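Local coordinates for RidA family protein (Mycobacterium tuberculosis, PDB 3I7T) that is of unknown function but belongs to the trimeric YjgF/YER057c/UK114 (RidA) family, some of whose members act as enamine/imine deaminases, at residues S3-S15 and Y19-V31. Residues are numbered along the deposited sequence; the frame is centred on the assembly and turned at random.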
ATOM      1  N   SER A   3       3.368 -21.940   8.279  1.00 14.71           N
ATOM      2  CA  SER A   3       4.694 -21.688   8.935  1.00 14.44           C
ATOM      3  C   SER A   3       5.357 -20.363   8.522  1.00 13.77           C
ATOM      4  O   SER A   3       5.609 -20.113   7.333  1.00 13.41           O
ATOM      5  CB  SER A   3       5.647 -22.848   8.685  1.00 15.09           C
ATOM      6  OG  SER A   3       6.843 -22.652   9.419  1.00 17.39           O
ATOM      7  N   ARG A   4       5.661 -19.533   9.521  1.00 12.38           N
ATOM      8  CA  ARG A   4       6.081 -18.155   9.289  1.00 11.32           C
ATOM      9  C   ARG A   4       7.578 -17.930   9.521  1.00 10.83           C
ATOM     10  O   ARG A   4       8.128 -18.354  10.530  1.00  9.81           O
ATOM     11  CB  ARG A   4       5.258 -17.217  10.181  1.00 11.41           C
ATOM     12  CG  ARG A   4       5.567 -15.708  10.054  1.00 10.30           C
ATOM     13  CD  ARG A   4       4.548 -14.907  10.879  1.00  8.16           C
ATOM     14  NE  ARG A   4       4.897 -13.497  11.015  1.00  8.27           N
ATOM     15  CZ  ARG A   4       3.999 -12.521  11.105  1.00  9.03           C
ATOM     16  NH1 ARG A   4       4.395 -11.258  11.220  1.00  9.00           N
ATOM     17  NH2 ARG A   4       2.699 -12.815  11.078  1.00 10.14           N
ATOM     18  N   THR A   5       8.228 -17.254   8.579  1.00 10.25           N
ATOM     19  CA  THR A   5       9.628 -16.904   8.734  1.00 10.31           C
ATOM     20  C   THR A   5       9.802 -15.406   8.545  1.00 10.17           C
ATOM     21  O   THR A   5       9.095 -14.781   7.752  1.00  9.80           O
ATOM     22  CB  THR A   5      10.551 -17.682   7.745  1.00 10.86           C
ATOM     23  OG1 THR A   5       9.960 -17.700   6.448  1.00 12.98           O
ATOM     24  CG2 THR A   5      10.736 -19.110   8.183  1.00  9.96           C
ATOM     25  N   MET A   6      10.753 -14.839   9.277  1.00  9.90           N
ATOM     26  CA  MET A   6      10.966 -13.405   9.281  1.00  9.61           C
ATOM     27  C   MET A   6      12.432 -13.053   9.155  1.00  9.64           C
ATOM     28  O   MET A   6      13.314 -13.775   9.644  1.00  9.13           O
ATOM     29  CB  MET A   6      10.396 -12.806  10.558  1.00  9.95           C
ATOM     30  CG  MET A   6       8.967 -13.216  10.792  1.00 11.28           C
ATOM     31  SD  MET A   6       8.196 -12.444  12.221  1.00 15.95           S
ATOM     32  CE  MET A   6       9.338 -12.852  13.539  1.00 13.36           C
ATOM     33  N   VAL A   7      12.683 -11.932   8.498  1.00  9.20           N
ATOM     34  CA  VAL A   7      14.020 -11.466   8.243  1.00  8.94           C
ATOM     35  C   VAL A   7      14.210 -10.141   8.969  1.00  9.58           C
ATOM     36  O   VAL A   7      13.383  -9.236   8.857  1.00  8.53           O
ATOM     37  CB  VAL A   7      14.265 -11.271   6.723  1.00  8.97           C
ATOM     38  CG1 VAL A   7      15.669 -10.670   6.455  1.00  8.59           C
ATOM     39  CG2 VAL A   7      14.054 -12.599   5.964  1.00  7.84           C
ATOM     40  N   SER A   8      15.305 -10.041   9.714  1.00 10.26           N
ATOM     41  CA  SER A   8      15.656  -8.827  10.433  1.00 11.67           C
ATOM     42  C   SER A   8      17.027  -8.354   9.948  1.00 12.49           C
ATOM     43  O   SER A   8      17.849  -9.167   9.541  1.00 12.52           O
ATOM     44  CB  SER A   8      15.739  -9.122  11.923  1.00 11.71           C
ATOM     45  OG  SER A   8      16.554  -8.157  12.576  1.00 13.82           O
ATOM     46  N   SER A   9      17.275  -7.047   9.978  1.00 13.37           N
ATOM     47  CA  SER A   9      18.589  -6.530   9.585  1.00 14.05           C
ATOM     48  C   SER A   9      19.405  -6.157  10.820  1.00 14.53           C
ATOM     49  O   SER A   9      20.578  -5.788  10.717  1.00 14.33           O
ATOM     50  CB  SER A   9      18.445  -5.319   8.671  1.00 14.18           C
ATOM     51  OG  SER A   9      17.765  -4.277   9.347  1.00 14.34           O
ATOM     52  N   GLY A  10      18.784  -6.253  11.993  1.00 14.48           N
ATOM     53  CA  GLY A  10      19.463  -5.920  13.240  1.00 14.77           C
ATOM     54  C   GLY A  10      19.471  -4.426  13.562  1.00 15.23           C
ATOM     55  O   GLY A  10      20.096  -4.001  14.529  1.00 14.98           O
ATOM     56  N   SER A  11      18.777  -3.622  12.762  1.00 15.58           N
ATOM     57  CA  SER A  11      18.787  -2.182  12.962  1.00 16.12           C
ATOM     58  C   SER A  11      18.023  -1.789  14.229  1.00 16.79           C
ATOM     59  O   SER A  11      17.140  -2.522  14.688  1.00 16.49           O
ATOM     60  CB  SER A  11      18.164  -1.477  11.768  1.00 15.57           C
ATOM     61  OG  SER A  11      16.766  -1.642  11.818  1.00 16.29           O
ATOM     62  N   GLU A  12      18.368  -0.625  14.783  1.00 17.52           N
ATOM     63  CA  GLU A  12      17.675  -0.081  15.955  1.00 18.35           C
ATOM     64  C   GLU A  12      16.214   0.233  15.646  1.00 18.19           C
ATOM     65  O   GLU A  12      15.333   0.078  16.492  1.00 18.43           O
ATOM     66  CB  GLU A  12      18.337   1.217  16.407  1.00 18.74           C
ATOM     67  CG  GLU A  12      18.264   1.430  17.890  1.00 20.49           C
ATOM     68  CD  GLU A  12      19.097   0.397  18.603  1.00 22.86           C
ATOM     69  OE1 GLU A  12      20.163   0.038  18.052  1.00 23.27           O
ATOM     70  OE2 GLU A  12      18.682  -0.067  19.686  1.00 24.23           O
ATOM     71  N   PHE A  13      15.982   0.715  14.432  1.00 18.06           N
ATOM     72  CA  PHE A  13      14.658   1.102  13.983  1.00 18.01           C
ATOM     73  C   PHE A  13      13.684  -0.082  14.034  1.00 17.39           C
ATOM     74  O   PHE A  13      12.538   0.057  14.462  1.00 17.32           O
ATOM     75  CB  PHE A  13      14.759   1.697  12.573  1.00 18.38           C
ATOM     76  CG  PHE A  13      13.509   2.394  12.109  1.00 19.45           C
ATOM     77  CD1 PHE A  13      12.823   1.937  10.991  1.00 19.91           C
ATOM     78  CD2 PHE A  13      13.028   3.517  12.779  1.00 20.61           C
ATOM     79  CE1 PHE A  13      11.667   2.575  10.548  1.00 21.69           C
ATOM     80  CE2 PHE A  13      11.867   4.162  12.338  1.00 20.88           C
ATOM     81  CZ  PHE A  13      11.187   3.688  11.224  1.00 21.07           C
ATOM     82  N   GLU A  14      14.143  -1.258  13.627  1.00 16.75           N
ATOM     83  CA  GLU A  14      13.302  -2.437  13.719  1.00 16.50           C
ATOM     84  C   GLU A  14      13.017  -2.714  15.181  1.00 16.45           C
ATOM     85  O   GLU A  14      11.916  -3.143  15.558  1.00 15.79           O
ATOM     86  CB  GLU A  14      13.973  -3.622  13.036  1.00 16.47           C
ATOM     87  CG  GLU A  14      13.794  -3.568  11.529  1.00 16.95           C
ATOM     88  CD  GLU A  14      14.781  -4.441  10.805  1.00 17.91           C
ATOM     89  OE1 GLU A  14      14.915  -5.622  11.176  1.00 16.78           O
ATOM     90  OE2 GLU A  14      15.422  -3.933   9.864  1.00 20.78           O
ATOM     91  N   SER A  15      14.030  -2.409  15.986  1.00 16.34           N
ATOM     92  CA  SER A  15      13.992  -2.471  17.443  1.00 16.50           C
ATOM     93  C   SER A  15      12.950  -1.529  18.047  1.00 15.60           C
ATOM     94  O   SER A  15      12.056  -1.945  18.788  1.00 15.79           O
ATOM     95  CB  SER A  15      15.383  -2.095  17.978  1.00 16.81           C
ATOM     96  OG  SER A  15      15.522  -2.434  19.345  1.00 18.86           O
ATOM     97  N   TYR A  19       9.176  -4.382  13.931  1.00  7.43           N
ATOM     98  CA  TYR A  19       8.795  -4.806  12.576  1.00  7.38           C
ATOM     99  C   TYR A  19       9.954  -5.598  11.944  1.00  6.91           C
ATOM    100  O   TYR A  19      11.093  -5.523  12.415  1.00  6.60           O
ATOM    101  CB  TYR A  19       8.402  -3.600  11.700  1.00  7.25           C
ATOM    102  CG  TYR A  19       9.570  -2.812  11.096  1.00  9.14           C
ATOM    103  CD1 TYR A  19      10.067  -3.132   9.832  1.00 11.14           C
ATOM    104  CD2 TYR A  19      10.156  -1.739  11.783  1.00 10.53           C
ATOM    105  CE1 TYR A  19      11.131  -2.425   9.268  1.00 14.23           C
ATOM    106  CE2 TYR A  19      11.214  -1.018  11.231  1.00 13.26           C
ATOM    107  CZ  TYR A  19      11.702  -1.365   9.968  1.00 16.03           C
ATOM    108  OH  TYR A  19      12.758  -0.656   9.402  1.00 17.78           O
ATOM    109  N   SER A  20       9.653  -6.353  10.886  1.00  6.35           N
ATOM    110  CA  SER A  20      10.645  -7.153  10.181  1.00  5.79           C
ATOM    111  C   SER A  20      10.947  -6.561   8.818  1.00  5.99           C
ATOM    112  O   SER A  20      10.122  -5.870   8.232  1.00  5.66           O
ATOM    113  CB  SER A  20      10.137  -8.583   9.979  1.00  5.42           C
ATOM    114  OG  SER A  20       9.977  -9.260  11.201  1.00  5.96           O
ATOM    115  N   ARG A  21      12.133  -6.845   8.303  1.00  6.33           N
ATOM    116  CA  ARG A  21      12.479  -6.439   6.952  1.00  6.08           C
ATOM    117  C   ARG A  21      11.602  -7.199   5.944  1.00  5.72           C
ATOM    118  O   ARG A  21      11.101  -6.614   4.982  1.00  5.63           O
ATOM    119  CB  ARG A  21      13.967  -6.708   6.690  1.00  6.27           C
ATOM    120  CG  ARG A  21      14.912  -5.706   7.346  1.00  7.64           C
ATOM    121  CD  ARG A  21      14.898  -4.388   6.585  1.00 11.97           C
ATOM    122  NE  ARG A  21      15.048  -4.625   5.157  1.00 14.06           N
ATOM    123  CZ  ARG A  21      14.443  -3.916   4.207  1.00 14.99           C
ATOM    124  NH1 ARG A  21      13.642  -2.909   4.532  1.00 13.62           N
ATOM    125  NH2 ARG A  21      14.640  -4.223   2.926  1.00 13.62           N
ATOM    126  N   ALA A  22      11.427  -8.506   6.170  1.00  5.98           N
ATOM    127  CA  ALA A  22      10.575  -9.333   5.320  1.00  5.25           C
ATOM    128  C   ALA A  22       9.879 -10.423   6.127  1.00  5.41           C
ATOM    129  O   ALA A  22      10.428 -10.924   7.117  1.00  4.85           O
ATOM    130  CB  ALA A  22      11.374  -9.952   4.206  1.00  5.56           C
ATOM    131  N   VAL A  23       8.677 -10.795   5.696  1.00  5.29           N
ATOM    132  CA  VAL A  23       7.980 -11.926   6.290  1.00  5.47           C
ATOM    133  C   VAL A  23       7.467 -12.812   5.173  1.00  5.78           C
ATOM    134  O   VAL A  23       6.967 -12.305   4.168  1.00  5.71           O
ATOM    135  CB  VAL A  23       6.813 -11.452   7.196  1.00  5.70           C
ATOM    136  CG1 VAL A  23       6.046 -12.655   7.782  1.00  4.85           C
ATOM    137  CG2 VAL A  23       7.363 -10.593   8.309  1.00  5.22           C
ATOM    138  N   ARG A  24       7.625 -14.127   5.345  1.00  6.29           N
ATOM    139  CA  ARG A  24       7.107 -15.137   4.420  1.00  6.60           C
ATOM    140  C   ARG A  24       6.144 -16.101   5.152  1.00  6.91           C
ATOM    141  O   ARG A  24       6.479 -16.604   6.218  1.00  6.09           O
ATOM    142  CB  ARG A  24       8.272 -15.929   3.785  1.00  6.91           C
ATOM    143  CG  ARG A  24       7.823 -17.198   3.018  1.00  7.05           C
ATOM    144  CD  ARG A  24       8.990 -17.951   2.371  1.00 10.42           C
ATOM    145  NE  ARG A  24       8.536 -18.936   1.375  1.00 10.33           N
ATOM    146  CZ  ARG A  24       9.264 -19.324   0.332  1.00  9.61           C
ATOM    147  NH1 ARG A  24      10.481 -18.816   0.139  1.00  8.35           N
ATOM    148  NH2 ARG A  24       8.776 -20.205  -0.529  1.00  9.33           N
ATOM    149  N   ILE A  25       4.938 -16.299   4.613  1.00  7.15           N
ATOM    150  CA  ILE A  25       4.059 -17.411   5.013  1.00  8.46           C
ATOM    151  C   ILE A  25       3.413 -17.945   3.755  1.00  8.75           C
ATOM    152  O   ILE A  25       2.948 -17.181   2.931  1.00  9.10           O
ATOM    153  CB  ILE A  25       2.864 -17.013   5.923  1.00  8.55           C
ATOM    154  CG1 ILE A  25       3.019 -15.620   6.484  1.00  9.44           C
ATOM    155  CG2 ILE A  25       2.519 -18.115   6.948  1.00  9.18           C
ATOM    156  CD1 ILE A  25       2.370 -14.612   5.566  1.00 12.06           C
ATOM    157  N   GLY A  26       3.348 -19.255   3.602  1.00  9.34           N
ATOM    158  CA  GLY A  26       2.964 -19.779   2.306  1.00 10.28           C
ATOM    159  C   GLY A  26       3.860 -19.225   1.206  1.00 10.93           C
ATOM    160  O   GLY A  26       5.076 -19.094   1.370  1.00 10.25           O
ATOM    161  N   PRO A  27       3.267 -18.878   0.061  1.00 12.16           N
ATOM    162  CA  PRO A  27       4.132 -18.472  -1.037  1.00 12.92           C
ATOM    163  C   PRO A  27       4.333 -16.959  -1.012  1.00 13.19           C
ATOM    164  O   PRO A  27       5.151 -16.423  -1.771  1.00 14.08           O
ATOM    165  CB  PRO A  27       3.322 -18.881  -2.272  1.00 13.18           C
ATOM    166  CG  PRO A  27       1.845 -18.774  -1.807  1.00 12.88           C
ATOM    167  CD  PRO A  27       1.842 -18.710  -0.276  1.00 12.58           C
ATOM    168  N   LEU A  28       3.598 -16.291  -0.131  1.00 12.85           N
ATOM    169  CA  LEU A  28       3.721 -14.846   0.052  1.00 11.94           C
ATOM    170  C   LEU A  28       4.987 -14.420   0.792  1.00 10.52           C
ATOM    171  O   LEU A  28       5.304 -14.965   1.852  1.00 10.13           O
ATOM    172  CB  LEU A  28       2.523 -14.334   0.843  1.00 12.66           C
ATOM    173  CG  LEU A  28       2.427 -12.817   0.934  1.00 14.77           C
ATOM    174  CD1 LEU A  28       2.339 -12.234  -0.490  1.00 16.46           C
ATOM    175  CD2 LEU A  28       1.223 -12.382   1.791  1.00 16.37           C
ATOM    176  N   VAL A  29       5.685 -13.431   0.231  1.00  9.19           N
ATOM    177  CA  VAL A  29       6.740 -12.693   0.940  1.00  7.44           C
ATOM    178  C   VAL A  29       6.430 -11.197   0.838  1.00  6.99           C
ATOM    179  O   VAL A  29       6.299 -10.653  -0.272  1.00  6.72           O
ATOM    180  CB  VAL A  29       8.129 -12.984   0.365  1.00  7.92           C
ATOM    181  CG1 VAL A  29       9.193 -12.231   1.128  1.00  5.95           C
ATOM    182  CG2 VAL A  29       8.421 -14.494   0.415  1.00  8.34           C
ATOM    183  N   VAL A  30       6.265 -10.540   1.985  1.00  5.36           N
ATOM    184  CA  VAL A  30       6.159  -9.078   2.002  1.00  4.08           C
ATOM    185  C   VAL A  30       7.430  -8.424   2.539  1.00  4.32           C
ATOM    186  O   VAL A  30       8.071  -8.935   3.453  1.00  4.14           O
ATOM    187  CB  VAL A  30       4.924  -8.590   2.800  1.00  4.11           C
ATOM    188  CG1 VAL A  30       3.667  -9.095   2.133  1.00  2.41           C
ATOM    189  CG2 VAL A  30       4.992  -9.058   4.232  1.00  3.27           C
ATOM    190  N   VAL A  31       7.796  -7.300   1.940  1.00  4.31           N
ATOM    191  CA  VAL A  31       8.988  -6.570   2.305  1.00  4.97           C
ATOM    192  C   VAL A  31       8.602  -5.173   2.813  1.00  5.11           C
ATOM    193  O   VAL A  31       7.745  -4.481   2.226  1.00  4.78           O
ATOM    194  CB  VAL A  31       9.974  -6.509   1.106  1.00  5.45           C
ATOM    195  CG1 VAL A  31      11.324  -5.866   1.501  1.00  4.94           C
ATOM    196  CG2 VAL A  31      10.217  -7.922   0.565  1.00  5.62           C
TER
HETATM  197  O   HOH W   1      13.291  -7.034  12.679  1.00 14.40           O
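T5 and R24 face each other as a hydrogen-bonded antiparallel pair where the axes of strands 4-7 and 22-25 approach to 4.7 Å, their N-to-C directions 166° apart. T5 N bonds R24 O at 3.0 Å and R24 N returns to T5 O at 2.9 Å. At V7 a classic beta bulge breaks the ladder: V7 O takes R21 N at 2.8 Å and, weakly, A22 N. On the face with V7, A22 and T5, the isopropyl group of V7 sits beside the A22 methyl and packs on Q58, the last residue of helix 41-58, and on A59 in the loop after it. T5 OG1 lies alongside the first carbons of R24, whose extended chain carries NH1 to A59 O. On the other face, V23 CG1 lies over one face of the R4 guanidinium, 3.5 Å from R4 NE, while V23 CG2 touches M6 CG at 4.0 Å. With CG turned anti to the R4 backbone N (chi1 -179°), the chain, extended as far as NE, passes V23 CG1, and R4 NH2 hydrogen-bonds V66 O of the second subunit; M6 packs on I93 of that subunit. Strand 4-7 is the outermost strand on its side of the chain's mixed sheet, its R4 and M6 face turned to the second subunit in the trimer of this YjgF-like fold. Beyond the bulge, E14 CG lies over a face of the Y19 ring, 3.6 Å from its centroid, in a CH-pi contact. Y19 OH comes in the plane of the F13 ring at its edge, and the two rings meet obliquely, planes at 75°; F13 also meets W79 of the second subunit. E14 OE1 takes S9 N on its syn lone pair. S11, at the N-cap of helix 12-17, accepts E14 N on OG. One water donates to both E14 OE1 and Y19 O. E14 OE2 touches R21 at CG, not at its guanidinium; beyond CG the chain bends at chi2 and chi3, and R21 NH1 hydrogen-bonds T34 OG1.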